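Local coordinates for protein transcriptional regulator, LacI family (Arthrobacter sp., PDB 4RKQ) that probably regulates transcription as a LacI-family regulator, its periplasmic-binding-protein-like fold sensing a small ligand, likely a sugar, at residues 15-21 against 70-76; 32-37 against 246-250; 92-96 against 256-261. All blocks are in the same frame, centred on the assembly; numbering follows the deposited sequence.

Contact 1 (15-21 against 70-76); sequences RTSVGLA and QVDAVIG
Asp-72 OD2 is gripped by the backbone of Ser-17 and by a water. Ser-17 N donates to Asp-72 OD2 over 3.0 Å along a nearly straight N-H line (166°), arriving from above the carboxylate plane, 39° out of it. The water, weakly bound to the same oxygen, ties it to Thr-16 OG1. Backbone answers side chain in return: Asp-72 N donates to Ser-17 O at 2.8 Å, so the two residues hold each other by a pair of bonds. With CG anti to its own carbonyl carbon (chi1 -63°), Asp-72 leans its carboxylate across to Ser-17. Replacing Asp-72 with an alanine is likely to leave Ser-17 N without its acceptor and the water without its second hold, with Thr-16 and Ser-17 less firmly tied.

Ser-17 has one more bond, from OG to Gln-70 O at 2.8 Å, in the carbonyl plane and on a lone pair. Beyond it the regular parallel ladder takes over, in which Gly-19 bonds through N to Ala-73 O and through O to Ile-75 N (2.8 Å), and Ile-75 in turn reaches on through its O to Ala-21 N. Gly-19 has no side chain, which lets Val-71 CG1 settle 3.4 Å from Gly-19 N. On the face that carries Val-18, Leu-20 and Ile-75, the methyl Leu-20 CD1 rests against Ile-75 CG2 at 3.7 Å, and Val-18 CG1 meets Ile-75 CD1. The buried Ala-73 N finds no partner in the model.

Strand 47-52 borders 17-22 on its other edge, through backbone bonds from Val-18 and Leu-20. Neighbouring parallel strands linked through helices, with strand 17-22 between 47-52 and 73-76, are the hallmark of the Rossmann-like alpha/beta lobe of periplasmic-binding-protein folds.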
loop_
_atom_site.group_PDB
_atom_site.type_symbol
_atom_site.label_atom_id
_atom_site.label_comp_id
_atom_site.label_asym_id
_atom_site.label_seq_id
_atom_site.Cartn_x
_atom_site.Cartn_y
_atom_site.Cartn_z
ATOM N N ARG A 15 0.829 -28.887 -2.099
ATOM C CA ARG A 15 1.175 -27.814 -1.178
ATOM C C ARG A 15 -0.030 -27.297 -0.438
ATOM O O ARG A 15 -1.125 -27.270 -0.985
ATOM C CB ARG A 15 1.815 -26.644 -1.925
ATOM C CG ARG A 15 3.073 -27.005 -2.708
ATOM C CD ARG A 15 4.092 -27.736 -1.824
ATOM N NE ARG A 15 5.277 -28.189 -2.574
ATOM C CZ ARG A 15 6.336 -27.439 -2.826
ATOM N NH1 ARG A 15 6.383 -26.174 -2.423
ATOM N NH2 ARG A 15 7.351 -27.949 -3.521
ATOM N N THR A 16 0.212 -26.888 0.795
ATOM C CA THR A 16 -0.742 -26.159 1.571
ATOM C C THR A 16 -1.113 -24.855 0.895
ATOM O O THR A 16 -0.281 -24.165 0.329
ATOM C CB THR A 16 -0.174 -25.866 2.957
ATOM O OG1 THR A 16 -0.054 -27.091 3.635
ATOM C CG2 THR A 16 -1.082 -24.916 3.767
ATOM N N SER A 17 -2.396 -24.540 0.948
ATOM C CA SER A 17 -2.910 -23.334 0.356
ATOM C C SER A 17 -3.579 -22.537 1.443
ATOM O O SER A 17 -4.383 -23.068 2.167
ATOM C CB SER A 17 -3.936 -23.707 -0.723
ATOM O OG SER A 17 -4.587 -22.528 -1.162
ATOM N N VAL A 18 -3.242 -21.263 1.541
ATOM C CA VAL A 18 -3.722 -20.382 2.573
ATOM C C VAL A 18 -4.398 -19.145 1.954
ATOM O O VAL A 18 -3.913 -18.544 0.989
ATOM C CB VAL A 18 -2.602 -19.894 3.502
ATOM C CG1 VAL A 18 -3.204 -19.050 4.598
ATOM C CG2 VAL A 18 -1.949 -21.083 4.158
ATOM N N GLY A 19 -5.562 -18.826 2.469
ATOM C CA GLY A 19 -6.288 -17.607 2.030
ATOM C C GLY A 19 -6.063 -16.473 3.005
ATOM O O GLY A 19 -6.041 -16.675 4.207
ATOM N N LEU A 20 -5.863 -15.265 2.477
ATOM C CA LEU A 20 -5.695 -14.092 3.275
ATOM C C LEU A 20 -6.847 -13.158 2.937
ATOM O O LEU A 20 -7.019 -12.747 1.786
ATOM C CB LEU A 20 -4.366 -13.446 2.873
ATOM C CG LEU A 20 -3.493 -12.497 3.628
ATOM C CD1 LEU A 20 -3.454 -12.789 5.116
ATOM C CD2 LEU A 20 -2.109 -12.654 2.962
ATOM N N ALA A 21 -7.633 -12.819 3.941
ATOM C CA ALA A 21 -8.780 -11.915 3.757
ATOM C C ALA A 21 -8.445 -10.503 4.350
ATOM O O ALA A 21 -8.089 -10.366 5.533
ATOM C CB ALA A 21 -10.011 -12.511 4.415
ATOM N N GLN A 70 -10.839 -23.319 -1.965
ATOM C CA GLN A 70 -9.526 -23.360 -2.576
ATOM C C GLN A 70 -8.386 -23.223 -1.585
ATOM O O GLN A 70 -7.246 -23.087 -1.982
ATOM C CB GLN A 70 -9.419 -22.375 -3.740
ATOM C CG GLN A 70 -9.567 -20.944 -3.406
ATOM C CD GLN A 70 -9.386 -20.059 -4.642
ATOM O OE1 GLN A 70 -8.292 -19.918 -5.196
ATOM N NE2 GLN A 70 -10.469 -19.468 -5.083
ATOM N N VAL A 71 -8.683 -23.278 -0.293
ATOM C CA VAL A 71 -7.657 -23.152 0.722
ATOM C C VAL A 71 -7.853 -24.162 1.820
ATOM O O VAL A 71 -8.906 -24.747 1.949
ATOM C CB VAL A 71 -7.609 -21.741 1.390
ATOM C CG1 VAL A 71 -7.418 -20.701 0.306
ATOM C CG2 VAL A 71 -8.847 -21.474 2.246
ATOM N N ASP A 72 -6.801 -24.333 2.609
ATOM C CA ASP A 72 -6.791 -25.215 3.740
ATOM C C ASP A 72 -6.965 -24.454 5.034
ATOM O O ASP A 72 -7.166 -25.056 6.090
ATOM C CB ASP A 72 -5.451 -25.919 3.794
ATOM C CG ASP A 72 -5.210 -26.791 2.592
ATOM O OD1 ASP A 72 -6.163 -27.452 2.118
ATOM O OD2 ASP A 72 -4.081 -26.746 2.077
ATOM N N ALA A 73 -6.872 -23.134 4.963
ATOM C CA ALA A 73 -6.891 -22.283 6.164
ATOM C C ALA A 73 -7.018 -20.852 5.714
ATOM O O ALA A 73 -6.668 -20.536 4.560
ATOM C CB ALA A 73 -5.596 -22.431 6.960
ATOM N N VAL A 74 -7.425 -19.982 6.633
ATOM C CA VAL A 74 -7.529 -18.555 6.317
ATOM C C VAL A 74 -6.914 -17.753 7.424
ATOM O O VAL A 74 -7.092 -18.084 8.570
ATOM C CB VAL A 74 -8.984 -18.105 6.131
ATOM C CG1 VAL A 74 -9.089 -16.586 5.968
ATOM C CG2 VAL A 74 -9.623 -18.823 4.941
ATOM N N ILE A 75 -6.194 -16.705 7.036
ATOM C CA ILE A 75 -5.672 -15.688 7.961
ATOM C C ILE A 75 -6.352 -14.390 7.521
ATOM O O ILE A 75 -6.316 -14.039 6.323
ATOM C CB ILE A 75 -4.158 -15.550 7.785
ATOM C CG1 ILE A 75 -3.482 -16.776 8.353
ATOM C CG2 ILE A 75 -3.655 -14.283 8.520
ATOM C CD1 ILE A 75 -2.027 -16.884 7.886
ATOM N N GLY A 76 -7.011 -13.689 8.434
ATOM C CA GLY A 76 -7.730 -12.495 8.018
ATOM C C GLY A 76 -8.132 -11.483 9.067
ATOM O O GLY A 76 -8.186 -11.783 10.263
HETATM O O HOH W 1 -2.629 -28.343 4.069
#

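Contact 2 (32-37 against 246-250); sequences AFASSV and LREVG
Leu-246 reaches across to Ala-32, Phe-33 and Ser-36, and can be followed outward atom by atom. Its CB lies 4.3 Å from Ser-36 CB. From there CG swings anti to the carbonyl carbon (chi1 -79°), and the chain forks over the first turn of the opposing segment. One branch, Leu-246 CD1, presses on Ala-32 CB at 3.5 Å, tighter than usual for two methyls. The other, Leu-246 CD2, lies beside the backbone of Phe-33, 4.0 Å from Phe-33 CA.

Behind this fork sits the polar bond of the contact. Ser-36 OG donates to Leu-246 O at 2.7 Å, coming from well above the carbonyl plane rather than on a lone pair. The same oxygen already accepts the helical bond from Gly-250 N at 3.0 Å, and the two donors reach Leu-246 O from opposite faces of its plane. The carbonyl thus serves its own helix and its neighbour together. Gly-250 CA is 3.7 Å from Ser-36 OG, and the absence of a side chain at Gly-250 leaves room for the hydroxyl.

Farther along helix 246-262, Val-249 meets the ring edge of Phe-33: its CG1 lies 3.9 Å from Phe-33 CE1, near the ring plane, and the two side chains run at about a right angle. One face of the ring is met by Val-37 CG2, one turn along in the same helix, toward its rim.

The two helical segments cross at -61° with axes 8.5 Å apart. Ala-34 and Ser-35, turned from helix 246-262, touch Leu-25 and His-55 of the second subunit. On the sheet side, Phe-33 and Val-37 rest on Leu-20 and Ile-75, and Val-249 on Leu-97, so helices 29-43 and 246-262 cross each other over strands 17-22, 73-76 and 94-97.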
loop_
_atom_site.group_PDB
_atom_site.type_symbol
_atom_site.label_atom_id
_atom_site.label_comp_id
_atom_site.label_asym_id
_atom_site.label_seq_id
_atom_site.Cartn_x
_atom_site.Cartn_y
_atom_site.Cartn_z
ATOM N N ALA A 32 0.894 -4.033 3.619
ATOM C CA ALA A 32 2.118 -4.353 4.371
ATOM C C ALA A 32 1.964 -5.643 5.154
ATOM O O ALA A 32 2.834 -6.522 5.132
ATOM C CB ALA A 32 2.482 -3.222 5.282
ATOM N N PHE A 33 0.826 -5.791 5.808
ATOM C CA PHE A 33 0.480 -7.023 6.496
ATOM C C PHE A 33 0.418 -8.206 5.538
ATOM O O PHE A 33 1.020 -9.247 5.769
ATOM C CB PHE A 33 -0.866 -6.866 7.208
ATOM C CG PHE A 33 -1.416 -8.148 7.729
ATOM C CD1 PHE A 33 -0.882 -8.726 8.856
ATOM C CD2 PHE A 33 -2.466 -8.761 7.100
ATOM C CE1 PHE A 33 -1.361 -9.896 9.350
ATOM C CE2 PHE A 33 -2.951 -9.940 7.588
ATOM C CZ PHE A 33 -2.407 -10.504 8.706
ATOM N N ALA A 34 -0.329 -8.060 4.456
ATOM C CA ALA A 34 -0.436 -9.117 3.479
ATOM C C ALA A 34 0.908 -9.535 2.927
ATOM O O ALA A 34 1.161 -10.732 2.841
ATOM C CB ALA A 34 -1.382 -8.742 2.337
ATOM N N SER A 35 1.749 -8.579 2.559
ATOM C CA SER A 35 3.052 -8.887 1.993
ATOM C C SER A 35 3.873 -9.723 3.006
ATOM O O SER A 35 4.568 -10.664 2.643
ATOM C CB SER A 35 3.812 -7.593 1.677
ATOM O OG SER A 35 5.098 -7.887 1.169
ATOM N N SER A 36 3.806 -9.355 4.283
ATOM C CA SER A 36 4.595 -10.048 5.298
ATOM C C SER A 36 4.125 -11.503 5.444
ATOM O O SER A 36 4.935 -12.439 5.557
ATOM C CB SER A 36 4.511 -9.278 6.622
ATOM O OG SER A 36 5.011 -10.093 7.644
ATOM N N VAL A 37 2.814 -11.712 5.427
ATOM C CA VAL A 37 2.250 -13.061 5.478
ATOM C C VAL A 37 2.568 -13.853 4.208
ATOM O O VAL A 37 2.949 -15.040 4.290
ATOM C CB VAL A 37 0.712 -13.088 5.739
ATOM C CG1 VAL A 37 0.193 -14.512 5.678
ATOM C CG2 VAL A 37 0.383 -12.480 7.097
ATOM N N LEU A 246 6.027 -5.659 11.194
ATOM C CA LEU A 246 5.094 -6.484 10.443
ATOM C C LEU A 246 5.620 -7.878 10.225
ATOM O O LEU A 246 4.857 -8.768 10.027
ATOM C CB LEU A 246 4.756 -5.810 9.122
ATOM C CG LEU A 246 3.716 -4.736 9.494
ATOM C CD1 LEU A 246 3.689 -3.602 8.502
ATOM C CD2 LEU A 246 2.347 -5.380 9.655
ATOM N N ARG A 247 6.937 -8.084 10.316
ATOM C CA ARG A 247 7.481 -9.445 10.260
ATOM C C ARG A 247 7.052 -10.288 11.470
ATOM O O ARG A 247 6.805 -11.487 11.330
ATOM C CB ARG A 247 9.005 -9.429 10.167
ATOM C CG ARG A 247 9.510 -8.950 8.824
ATOM C CD ARG A 247 10.993 -9.237 8.681
ATOM N NE ARG A 247 11.707 -8.001 8.399
ATOM C CZ ARG A 247 12.635 -7.461 9.181
ATOM N NH1 ARG A 247 13.195 -6.323 8.813
ATOM N NH2 ARG A 247 13.025 -8.057 10.306
ATOM N N GLU A 248 7.037 -9.667 12.647
ATOM C CA GLU A 248 6.543 -10.290 13.894
ATOM C C GLU A 248 5.047 -10.594 13.865
ATOM O O GLU A 248 4.614 -11.643 14.345
ATOM C CB GLU A 248 6.814 -9.374 15.096
ATOM C CG GLU A 248 8.015 -9.781 15.921
ATOM C CD GLU A 248 8.903 -8.606 16.258
ATOM O OE1 GLU A 248 8.739 -8.017 17.345
ATOM O OE2 GLU A 248 9.758 -8.260 15.417
ATOM N N VAL A 249 4.250 -9.664 13.354
ATOM C CA VAL A 249 2.811 -9.930 13.252
ATOM C C VAL A 249 2.564 -11.089 12.295
ATOM O O VAL A 249 1.811 -12.039 12.598
ATOM C CB VAL A 249 1.991 -8.722 12.793
ATOM C CG1 VAL A 249 0.534 -9.130 12.702
ATOM C CG2 VAL A 249 2.138 -7.565 13.762
ATOM N N GLY A 250 3.201 -11.001 11.134
ATOM C CA GLY A 250 3.233 -12.092 10.161
ATOM C C GLY A 250 3.709 -13.416 10.711
ATOM O O GLY A 250 3.069 -14.467 10.484
#

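Contact 3 (92-96 against 256-261); sequences RPLIV and LLVGLL
An extended Ile-95 makes the closest touch with the helix: CG1 stands anti to the carbonyl carbon (chi1 -61°) and CD1 continues the chain outward, which drives this methyl to 3.4 Å from Leu-257 CB, closer than carbons normally pack. In Leu-257, CG lies anti to the backbone N (chi1 -179°), and this carries its CD1 to Pro-93 CG, 3.7 Å away. The tip Ile-95 CD1 is flanked by Leu-256 CB at 4.1 Å. Partway along the same side chain, Ile-95 CG1 has Leu-260 CD1 beside it, also at 4.1 Å. Ile-95 is thus lodged among Leu-256, Leu-257 and Leu-260, on the side of the helix that looks at the strand.

Pro-93, just ahead of the strand, also meets Leu-261 CD2 with its CG, at 3.9 Å and toward the surface; Leu-257 and Leu-261 both lie across the proline at about a right angle. Leu-257 also touches Ala-73 and Ile-75 of strand 73-76 and Val-18 of strand 17-22, so it lies across neighbouring strands.

The helix runs nearly antiparallel to strand 94-96, 154° between their directions. The side chains that meet are all aliphatic, though Ile-95 CD1 also comes up against the backbone N of Leu-257: the fit probably rests on the shape of the branches and on the burial of apolar surface, with no polar bond to set its direction.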
loop_
_atom_site.group_PDB
_atom_site.type_symbol
_atom_site.label_atom_id
_atom_site.label_comp_id
_atom_site.label_asym_id
_atom_site.label_seq_id
_atom_site.Cartn_x
_atom_site.Cartn_y
_atom_site.Cartn_z
ATOM N N ARG A 92 -11.162 -26.491 8.933
ATOM C CA ARG A 92 -10.111 -25.713 8.281
ATOM C C ARG A 92 -9.890 -24.443 9.144
ATOM O O ARG A 92 -10.808 -23.695 9.416
ATOM C CB ARG A 92 -10.498 -25.353 6.826
ATOM C CG ARG A 92 -10.818 -26.547 5.936
ATOM C CD ARG A 92 -11.461 -26.164 4.615
ATOM N NE ARG A 92 -12.853 -25.790 4.836
ATOM C CZ ARG A 92 -13.776 -25.724 3.896
ATOM N NH1 ARG A 92 -13.460 -25.960 2.620
ATOM N NH2 ARG A 92 -15.010 -25.350 4.226
ATOM N N PRO A 93 -8.679 -24.255 9.655
ATOM C CA PRO A 93 -8.469 -23.240 10.693
ATOM C C PRO A 93 -8.543 -21.808 10.166
ATOM O O PRO A 93 -8.033 -21.511 9.068
ATOM C CB PRO A 93 -7.049 -23.551 11.231
ATOM C CG PRO A 93 -6.422 -24.473 10.253
ATOM C CD PRO A 93 -7.503 -25.135 9.453
ATOM N N LEU A 94 -9.283 -20.988 10.900
ATOM C CA LEU A 94 -9.250 -19.562 10.749
ATOM C C LEU A 94 -8.378 -18.946 11.835
ATOM O O LEU A 94 -8.555 -19.245 13.021
ATOM C CB LEU A 94 -10.654 -19.003 10.863
ATOM C CG LEU A 94 -10.816 -17.499 10.856
ATOM C CD1 LEU A 94 -10.377 -16.902 9.519
ATOM C CD2 LEU A 94 -12.281 -17.177 11.139
ATOM N N ILE A 95 -7.447 -18.085 11.395
ATOM C CA ILE A 95 -6.743 -17.192 12.277
ATOM C C ILE A 95 -7.227 -15.780 11.982
ATOM O O ILE A 95 -6.949 -15.240 10.916
ATOM C CB ILE A 95 -5.224 -17.273 12.047
ATOM C CG1 ILE A 95 -4.779 -18.718 12.355
ATOM C CG2 ILE A 95 -4.510 -16.281 12.959
ATOM C CD1 ILE A 95 -3.388 -19.003 11.986
ATOM N N VAL A 96 -7.914 -15.182 12.932
ATOM C CA VAL A 96 -8.310 -13.746 12.860
ATOM C C VAL A 96 -7.446 -12.816 13.664
ATOM O O VAL A 96 -6.896 -13.187 14.693
ATOM C CB VAL A 96 -9.776 -13.534 13.329
ATOM C CG1 VAL A 96 -10.753 -14.177 12.375
ATOM C CG2 VAL A 96 -9.995 -14.072 14.741
ATOM N N LEU A 256 1.313 -19.656 14.361
ATOM C CA LEU A 256 0.098 -20.202 14.897
ATOM C C LEU A 256 -0.540 -21.204 13.916
ATOM O O LEU A 256 -1.026 -22.280 14.317
ATOM C CB LEU A 256 -0.863 -19.049 15.189
ATOM C CG LEU A 256 -2.133 -19.295 15.928
ATOM C CD1 LEU A 256 -1.911 -20.202 17.125
ATOM C CD2 LEU A 256 -2.698 -17.950 16.372
ATOM N N LEU A 257 -0.590 -20.852 12.632
ATOM C CA LEU A 257 -1.234 -21.739 11.658
ATOM C C LEU A 257 -0.419 -23.026 11.513
ATOM O O LEU A 257 -0.969 -24.093 11.398
ATOM C CB LEU A 257 -1.334 -21.065 10.309
ATOM C CG LEU A 257 -2.004 -21.871 9.211
ATOM C CD1 LEU A 257 -3.385 -22.379 9.631
ATOM C CD2 LEU A 257 -2.074 -20.972 7.977
ATOM N N VAL A 258 0.911 -22.915 11.531
ATOM C CA VAL A 258 1.734 -24.144 11.516
ATOM C C VAL A 258 1.330 -25.085 12.667
ATOM O O VAL A 258 1.173 -26.291 12.467
ATOM C CB VAL A 258 3.242 -23.846 11.592
ATOM C CG1 VAL A 258 4.046 -25.142 11.786
ATOM C CG2 VAL A 258 3.713 -23.109 10.335
ATOM N N GLY A 259 1.148 -24.530 13.860
ATOM C CA GLY A 259 0.847 -25.309 15.041
ATOM C C GLY A 259 -0.547 -25.901 15.003
ATOM O O GLY A 259 -0.808 -27.037 15.472
ATOM N N LEU A 260 -1.467 -25.151 14.432
ATOM C CA LEU A 260 -2.838 -25.641 14.269
ATOM C C LEU A 260 -2.890 -26.744 13.229
ATOM O O LEU A 260 -3.589 -27.740 13.431
ATOM C CB LEU A 260 -3.805 -24.505 13.878
ATOM C CG LEU A 260 -4.082 -23.503 15.018
ATOM C CD1 LEU A 260 -4.654 -22.204 14.491
ATOM C CD2 LEU A 260 -5.019 -24.131 16.027
ATOM N N LEU A 261 -2.192 -26.568 12.103
ATOM C CA LEU A 261 -2.200 -27.605 11.049
ATOM C C LEU A 261 -1.523 -28.902 11.517
ATOM O O LEU A 261 -1.894 -29.977 11.088
ATOM C CB LEU A 261 -1.520 -27.138 9.744
ATOM C CG LEU A 261 -2.284 -26.048 8.976
ATOM C CD1 LEU A 261 -1.372 -25.481 7.902
ATOM C CD2 LEU A 261 -3.620 -26.518 8.414
#

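How the contacts relate
All three contacts lie in one lobe: contacts 1 and 3 involve the parallel strands of the sheet, and contact 2 joins two helices packed on it. Contacts 1 and 3 are neighbours, centres about 9 Å apart: strand 73-76 is bonded to 17-22 on one edge and to 94-97 on the other. Contacts 2 and 3 share helix 246-262 and lie about 16 Å apart between centres. Contact 2 sits about 15 Å from contact 1, centre to centre, where Leu-20 and Ile-75 pack against Phe-33 and Val-37. Along the chain, contact 1 closes before contact 3 opens, while contact 2 alternates with both. A helix from late in the sequence thus returns to complete the lobe begun by the first strands.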